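Local coordinates for possible prolidase (Bifidobacterium longum NCC2705, PDB 2P9B), which probably hydrolyses carbon-nitrogen bonds other than peptide bonds, and may be a prolidase-like amidohydrolase, at residues V129-T134 with R158-G163; V138-V143 with L195-N200. All blocks are in the same frame, centred on the assembly; numbering follows the deposited sequence.

Contact 1: residues V129-T134 with R158-G163; sequences VTTIRT and RILASG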
ATOM      1  N   VAL A 129      -0.624  -7.026  -7.070  1.00  9.09           N
ATOM      2  CA  VAL A 129      -0.644  -6.609  -5.665  1.00  9.59           C
ATOM      3  C   VAL A 129      -1.366  -7.667  -4.825  1.00  9.92           C
ATOM      4  O   VAL A 129      -2.579  -7.834  -4.935  1.00 10.78           O
ATOM      5  CB  VAL A 129      -1.373  -5.267  -5.518  1.00  9.25           C
ATOM      6  CG1 VAL A 129      -1.278  -4.776  -4.087  1.00  9.72           C
ATOM      7  CG2 VAL A 129      -0.769  -4.256  -6.474  1.00 10.73           C
ATOM      8  N   THR A 130      -0.618  -8.366  -3.973  1.00 10.05           N
ATOM      9  CA  THR A 130      -1.182  -9.438  -3.166  1.00  8.38           C
ATOM     10  C   THR A 130      -1.635  -9.066  -1.757  1.00  8.55           C
ATOM     11  O   THR A 130      -2.281  -9.866  -1.083  1.00  9.55           O
ATOM     12  CB  THR A 130      -0.201 -10.619  -3.105  1.00  8.94           C
ATOM     13  OG1 THR A 130       1.103 -10.140  -2.760  1.00 11.03           O
ATOM     14  CG2 THR A 130      -0.126 -11.308  -4.458  1.00 11.43           C
ATOM     15  N   THR A 131      -1.296  -7.862  -1.312  1.00  7.23           N
ATOM     16  CA  THR A 131      -1.720  -7.383  -0.008  1.00  8.79           C
ATOM     17  C   THR A 131      -2.016  -5.901  -0.169  1.00  8.25           C
ATOM     18  O   THR A 131      -1.258  -5.186  -0.823  1.00  9.12           O
ATOM     19  CB  THR A 131      -0.625  -7.542   1.075  1.00  9.34           C
ATOM     20  OG1 THR A 131      -0.270  -8.923   1.208  1.00 11.07           O
ATOM     21  CG2 THR A 131      -1.132  -7.035   2.427  1.00 10.51           C
ATOM     22  N   ILE A 132      -3.124  -5.454   0.408  1.00  9.04           N
ATOM     23  CA  ILE A 132      -3.497  -4.052   0.338  1.00  8.91           C
ATOM     24  C   ILE A 132      -4.070  -3.614   1.668  1.00  9.93           C
ATOM     25  O   ILE A 132      -4.518  -4.442   2.465  1.00 10.21           O
ATOM     26  CB  ILE A 132      -4.594  -3.768  -0.747  1.00  8.99           C
ATOM     27  CG1 ILE A 132      -5.905  -4.484  -0.392  1.00 10.63           C
ATOM     28  CG2 ILE A 132      -4.099  -4.189  -2.112  1.00 11.52           C
ATOM     29  CD1 ILE A 132      -7.063  -4.146  -1.336  1.00 10.58           C
ATOM     30  N   ARG A 133      -4.017  -2.311   1.917  1.00  9.00           N
ATOM     31  CA  ARG A 133      -4.625  -1.741   3.107  1.00  8.79           C
ATOM     32  C   ARG A 133      -5.530  -0.651   2.573  1.00  9.11           C
ATOM     33  O   ARG A 133      -5.084   0.190   1.799  1.00  9.43           O
ATOM     34  CB  ARG A 133      -3.609  -1.094   4.051  1.00  8.49           C
ATOM     35  CG  ARG A 133      -4.311  -0.298   5.168  1.00  8.98           C
ATOM     36  CD  ARG A 133      -3.346   0.316   6.168  1.00 10.30           C
ATOM     37  NE  ARG A 133      -2.408   1.234   5.526  1.00 10.86           N
ATOM     38  CZ  ARG A 133      -1.650   2.107   6.182  1.00 10.48           C
ATOM     39  NH1 ARG A 133      -1.723   2.192   7.503  1.00 12.14           N
ATOM     40  NH2 ARG A 133      -0.804   2.886   5.516  1.00 11.34           N
ATOM     41  N   THR A 134      -6.806  -0.680   2.941  1.00 10.23           N
ATOM     42  CA  THR A 134      -7.688   0.394   2.503  1.00 10.41           C
ATOM     43  C   THR A 134      -7.607   1.448   3.604  1.00 10.34           C
ATOM     44  O   THR A 134      -7.387   1.118   4.772  1.00 11.39           O
ATOM     45  CB  THR A 134      -9.160  -0.071   2.336  1.00 10.15           C
ATOM     46  OG1 THR A 134      -9.679  -0.546   3.587  1.00 12.33           O
ATOM     47  CG2 THR A 134      -9.248  -1.164   1.286  1.00 11.14           C
ATOM     48  N   ARG A 158      -4.836 -10.101   0.123  1.00 10.36           N
ATOM     49  CA  ARG A 158      -4.924 -10.075   1.577  1.00 10.17           C
ATOM     50  C   ARG A 158      -5.299  -8.623   1.856  1.00 11.63           C
ATOM     51  O   ARG A 158      -4.635  -7.710   1.363  1.00 12.52           O
ATOM     52  CB  ARG A 158      -3.557 -10.409   2.179  1.00 10.62           C
ATOM     53  CG  ARG A 158      -3.487 -10.295   3.688  1.00 11.04           C
ATOM     54  CD  ARG A 158      -2.110 -10.700   4.205  1.00 14.26           C
ATOM     55  NE  ARG A 158      -1.801 -12.106   3.929  1.00 13.83           N
ATOM     56  CZ  ARG A 158      -1.110 -12.535   2.877  1.00 14.43           C
ATOM     57  NH1 ARG A 158      -0.639 -11.674   1.983  1.00 12.94           N
ATOM     58  NH2 ARG A 158      -0.880 -13.833   2.723  1.00 15.14           N
ATOM     59  N   ILE A 159      -6.357  -8.406   2.634  1.00 10.56           N
ATOM     60  CA  ILE A 159      -6.824  -7.052   2.901  1.00 10.66           C
ATOM     61  C   ILE A 159      -6.849  -6.573   4.347  1.00  9.94           C
ATOM     62  O   ILE A 159      -7.321  -7.279   5.242  1.00 12.48           O
ATOM     63  CB  ILE A 159      -8.278  -6.855   2.358  1.00 10.10           C
ATOM     64  CG1 ILE A 159      -8.327  -7.116   0.852  1.00 10.15           C
ATOM     65  CG2 ILE A 159      -8.774  -5.441   2.670  1.00 13.22           C
ATOM     66  CD1 ILE A 159      -9.748  -7.064   0.278  1.00 12.58           C
ATOM     67  N   LEU A 160      -6.306  -5.378   4.570  1.00 10.67           N
ATOM     68  CA  LEU A 160      -6.384  -4.745   5.880  1.00 10.08           C
ATOM     69  C   LEU A 160      -7.448  -3.687   5.608  1.00 11.68           C
ATOM     70  O   LEU A 160      -7.196  -2.722   4.887  1.00 11.69           O
ATOM     71  CB  LEU A 160      -5.073  -4.079   6.283  1.00 11.34           C
ATOM     72  CG  LEU A 160      -4.059  -4.973   6.996  1.00 12.14           C
ATOM     73  CD1 LEU A 160      -3.431  -5.949   6.012  1.00 15.74           C
ATOM     74  CD2 LEU A 160      -2.999  -4.091   7.633  1.00 13.96           C
ATOM     75  N   ALA A 161      -8.639  -3.892   6.160  1.00 10.65           N
ATOM     76  CA  ALA A 161      -9.763  -2.979   5.957  1.00 10.85           C
ATOM     77  C   ALA A 161      -9.881  -1.964   7.085  1.00 10.15           C
ATOM     78  O   ALA A 161      -9.879  -2.323   8.255  1.00 11.67           O
ATOM     79  CB  ALA A 161     -11.064  -3.779   5.840  1.00 10.19           C
ATOM     80  N   SER A 162     -10.006  -0.696   6.711  1.00 10.19           N
ATOM     81  CA  SER A 162     -10.097   0.388   7.678  1.00  9.94           C
ATOM     82  C   SER A 162     -11.511   0.789   8.067  1.00 10.96           C
ATOM     83  O   SER A 162     -11.703   1.457   9.083  1.00 12.24           O
ATOM     84  CB  SER A 162      -9.425   1.629   7.101  1.00 10.48           C
ATOM     85  OG  SER A 162     -10.208   2.129   6.025  1.00 13.05           O
ATOM     86  N   GLY A 163     -12.499   0.395   7.273  1.00 11.44           N
ATOM     87  CA  GLY A 163     -13.848   0.845   7.566  1.00 11.73           C
ATOM     88  C   GLY A 163     -13.836   2.323   7.201  1.00 13.50           C
ATOM     89  O   GLY A 163     -12.889   2.780   6.554  1.00 12.32           O
TER

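Contact 2: residues V138-V143 with L195-N200; sequences VGYEVV and LKAGVN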
ATOM      1  N   VAL A 138     -16.508   3.047   2.517  1.00 13.37           N
ATOM      2  CA  VAL A 138     -17.794   3.727   2.653  1.00 15.24           C
ATOM      3  C   VAL A 138     -18.443   3.261   3.953  1.00 16.22           C
ATOM      4  O   VAL A 138     -18.860   4.069   4.784  1.00 18.34           O
ATOM      5  CB  VAL A 138     -18.729   3.409   1.467  1.00 16.07           C
ATOM      6  CG1 VAL A 138     -20.105   4.010   1.714  1.00 17.48           C
ATOM      7  CG2 VAL A 138     -18.137   3.961   0.182  1.00 15.53           C
ATOM      8  N   GLY A 139     -18.515   1.945   4.117  1.00 15.95           N
ATOM      9  CA  GLY A 139     -19.091   1.362   5.313  1.00 16.16           C
ATOM     10  C   GLY A 139     -18.229   0.184   5.718  1.00 14.56           C
ATOM     11  O   GLY A 139     -17.014   0.320   5.842  1.00 15.72           O
ATOM     12  N   TYR A 140     -18.843  -0.978   5.908  1.00 14.42           N
ATOM     13  CA  TYR A 140     -18.084  -2.157   6.292  1.00 14.48           C
ATOM     14  C   TYR A 140     -18.070  -3.232   5.208  1.00 14.19           C
ATOM     15  O   TYR A 140     -17.868  -4.420   5.484  1.00 14.02           O
ATOM     16  CB  TYR A 140     -18.623  -2.686   7.623  1.00 14.94           C
ATOM     17  CG  TYR A 140     -18.420  -1.668   8.722  1.00 15.45           C
ATOM     18  CD1 TYR A 140     -17.135  -1.268   9.089  1.00 15.10           C
ATOM     19  CD2 TYR A 140     -19.506  -1.034   9.331  1.00 18.45           C
ATOM     20  CE1 TYR A 140     -16.928  -0.258  10.029  1.00 16.03           C
ATOM     21  CE2 TYR A 140     -19.307  -0.018  10.277  1.00 17.35           C
ATOM     22  CZ  TYR A 140     -18.016   0.363  10.618  1.00 16.75           C
ATOM     23  OH  TYR A 140     -17.808   1.372  11.534  1.00 16.48           O
ATOM     24  N   GLU A 141     -18.238  -2.787   3.962  1.00 14.14           N
ATOM     25  CA  GLU A 141     -18.245  -3.679   2.808  1.00 14.51           C
ATOM     26  C   GLU A 141     -16.884  -4.316   2.538  1.00 12.82           C
ATOM     27  O   GLU A 141     -16.810  -5.411   1.974  1.00 13.32           O
ATOM     28  CB  GLU A 141     -18.721  -2.930   1.551  1.00 15.53           C
ATOM     29  CG  GLU A 141     -17.790  -1.832   1.018  1.00 16.12           C
ATOM     30  CD  GLU A 141     -17.766  -0.573   1.875  1.00 18.40           C
ATOM     31  OE1 GLU A 141     -18.671  -0.396   2.718  1.00 19.74           O
ATOM     32  OE2 GLU A 141     -16.848   0.252   1.694  1.00 19.37           O
ATOM     33  N   VAL A 142     -15.805  -3.634   2.915  1.00 12.53           N
ATOM     34  CA  VAL A 142     -14.477  -4.202   2.697  1.00 11.58           C
ATOM     35  C   VAL A 142     -14.211  -5.246   3.776  1.00 11.97           C
ATOM     36  O   VAL A 142     -13.547  -6.251   3.529  1.00 12.77           O
ATOM     37  CB  VAL A 142     -13.370  -3.122   2.714  1.00 12.23           C
ATOM     38  CG1 VAL A 142     -12.023  -3.748   2.357  1.00 11.78           C
ATOM     39  CG2 VAL A 142     -13.703  -2.035   1.699  1.00 12.46           C
ATOM     40  N   VAL A 143     -14.736  -5.018   4.975  1.00 12.94           N
ATOM     41  CA  VAL A 143     -14.562  -5.993   6.042  1.00 12.35           C
ATOM     42  C   VAL A 143     -15.215  -7.286   5.559  1.00 12.68           C
ATOM     43  O   VAL A 143     -14.661  -8.371   5.693  1.00 13.08           O
ATOM     44  CB  VAL A 143     -15.249  -5.535   7.348  1.00 12.56           C
ATOM     45  CG1 VAL A 143     -15.284  -6.682   8.355  1.00 13.24           C
ATOM     46  CG2 VAL A 143     -14.492  -4.357   7.940  1.00 12.13           C
ATOM     47  N   LEU A 195     -13.781  -0.824  15.403  1.00 12.52           N
ATOM     48  CA  LEU A 195     -13.203  -2.067  15.900  1.00 11.61           C
ATOM     49  C   LEU A 195     -14.291  -3.124  16.092  1.00 12.01           C
ATOM     50  O   LEU A 195     -14.126  -4.280  15.695  1.00 13.22           O
ATOM     51  CB  LEU A 195     -12.468  -1.808  17.220  1.00 12.59           C
ATOM     52  CG  LEU A 195     -11.234  -0.903  17.115  1.00 13.17           C
ATOM     53  CD1 LEU A 195     -10.742  -0.522  18.504  1.00 14.09           C
ATOM     54  CD2 LEU A 195     -10.142  -1.626  16.338  1.00 15.13           C
ATOM     55  N   LYS A 196     -15.402  -2.725  16.703  1.00 12.20           N
ATOM     56  CA  LYS A 196     -16.511  -3.642  16.933  1.00 13.69           C
ATOM     57  C   LYS A 196     -17.020  -4.198  15.600  1.00 13.37           C
ATOM     58  O   LYS A 196     -17.444  -5.353  15.517  1.00 13.42           O
ATOM     59  CB  LYS A 196     -17.642  -2.919  17.680  1.00 13.84           C
ATOM     60  CG  LYS A 196     -18.895  -3.769  17.926  1.00 15.02           C
ATOM     61  CD  LYS A 196     -18.579  -5.051  18.694  1.00 17.95           C
ATOM     62  CE  LYS A 196     -19.817  -5.940  18.800  1.00 19.55           C
ATOM     63  NZ  LYS A 196     -19.487  -7.337  19.183  1.00 18.32           N
ATOM     64  N   ALA A 197     -16.958  -3.370  14.559  1.00 13.08           N
ATOM     65  CA  ALA A 197     -17.411  -3.762  13.229  1.00 14.10           C
ATOM     66  C   ALA A 197     -16.448  -4.713  12.525  1.00 14.59           C
ATOM     67  O   ALA A 197     -16.772  -5.257  11.467  1.00 17.59           O
ATOM     68  CB  ALA A 197     -17.640  -2.528  12.373  1.00 14.65           C
ATOM     69  N   GLY A 198     -15.259  -4.892  13.096  1.00 13.32           N
ATOM     70  CA  GLY A 198     -14.294  -5.817  12.523  1.00 12.73           C
ATOM     71  C   GLY A 198     -13.131  -5.291  11.698  1.00 12.33           C
ATOM     72  O   GLY A 198     -12.436  -6.078  11.054  1.00 14.57           O
ATOM     73  N   VAL A 199     -12.892  -3.986  11.704  1.00 12.91           N
ATOM     74  CA  VAL A 199     -11.778  -3.469  10.911  1.00 12.01           C
ATOM     75  C   VAL A 199     -10.437  -3.964  11.451  1.00 11.82           C
ATOM     76  O   VAL A 199     -10.332  -4.343  12.619  1.00 13.58           O
ATOM     77  CB  VAL A 199     -11.756  -1.919  10.893  1.00  9.97           C
ATOM     78  CG1 VAL A 199     -13.115  -1.386  10.475  1.00 12.38           C
ATOM     79  CG2 VAL A 199     -11.353  -1.372  12.258  1.00 12.33           C
ATOM     80  N   ASN A 200      -9.423  -3.998  10.589  1.00 11.44           N
ATOM     81  CA  ASN A 200      -8.087  -4.381  11.033  1.00 12.34           C
ATOM     82  C   ASN A 200      -7.080  -3.338  10.549  1.00 11.60           C
ATOM     83  O   ASN A 200      -5.923  -3.633  10.264  1.00 13.89           O
ATOM     84  CB  ASN A 200      -7.718  -5.818  10.607  1.00 13.64           C
ATOM     85  CG  ASN A 200      -7.676  -6.021   9.112  1.00 12.69           C
ATOM     86  OD1 ASN A 200      -8.495  -5.484   8.369  1.00 13.72           O
ATOM     87  ND2 ASN A 200      -6.729  -6.843   8.661  1.00 15.47           N
TER

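Contact 1: residues V129-T134 with R158-G163
Two neighbouring parallel strands of the amidohydrolase barrel, joined through helix 141-150, meet here: T131 pairs with R158, I132 with I159 and R133 with L160, the strand axes 18° apart. I132 reaches the residues flanking its bridge partner I159, its N bonding R158 O (2.9 Å) and its O bonding L160 N (2.9 Å); R158 N to T130 O and T134 N to L160 O, both 2.8 Å, extend the pairing to either end. The R158 side chain runs obliquely across T131, its CG anti to the backbone N, and bends at chi3, placing NH1 2.9 Å from T131 OG1. The hydroxyl oxygen sits at the guanidinium edge, 3° from its plane, but the hydrogen bond is bent, 139° at the hydrogen; D402 also holds NH1 in a salt bridge. On the other face I132 and I159 lie side by side, CG1 to CG1 3.8 Å, and I159 continues onto V142 of the helix. Beyond the last bridge S162 N donates to T134 OG1 (3.1 Å), an oxygen that also bonds D137. R133 sends its guanidinium away to A76 O, T263 and E265. Parallel pairing with the connecting helix against one face is a beta-alpha-beta unit, the repeating element of this family's TIM-barrel fold.

Contact 2: residues V138-V143 with L195-N200
A197, near the C-terminal end of helix 184-196, sets its methyl squarely over one face of the Y140 ring. Its CB stands 3.3 Å from the ring centroid and 13° off the ring normal, a close CH-pi contact, with CE1 and CZ of Y140 the nearest ring atoms. Y140 occupies the N-cap position of helix 141-150; with CG anti to the carbonyl carbon (chi1 -63°), the ring extends toward 195-200 and lays that face against A197. Its hydroxyl bonds N194 of helix 184-196, which anchors the far end of the ring. The carbonyl O of A197 lies 3.7 Å from V143 CG1. Next comes G198, whose positive phi of 102° and N-H bond to L195 O (2.9 Å) belong to a Schellman motif, the turn that closes helix 184-196 and sends the chain toward strand 202-205. In the barrel this places the start of helix 141-150 beside the C-terminal turn of helix 184-196. G198 O is 4.0 Å from V143 CG1 and accepts a bond from R146, further along helix 141-150. V199 finishes the contact: its CG1 reaches the edge of the Y140 ring, near the ring plane, 4.0 Å from CE1, while the same methyl lies 4.1 Å from V143 CG2.

How the contacts relate
From the N terminus the chain runs through strand 129-134, then 138-143 into helix 141-150, and returns at 158-163, where contact 1 closes the first loop. It continues through helix 184-196 to 195-200, where contact 2 closes a longer loop that began inside the first. The segments alternate, so the two closures cross. Contact 1 joins adjacent strands; contact 2 joins the start of helix 141-150 to the C-terminal turn of helix 184-196 and the residues that follow. Their centres are 11 Å apart, and they meet directly: A161 N lies 2.7 Å from N200 OD1, a probable hydrogen bond, and V199 packs on the carbonyls of A161 and S162.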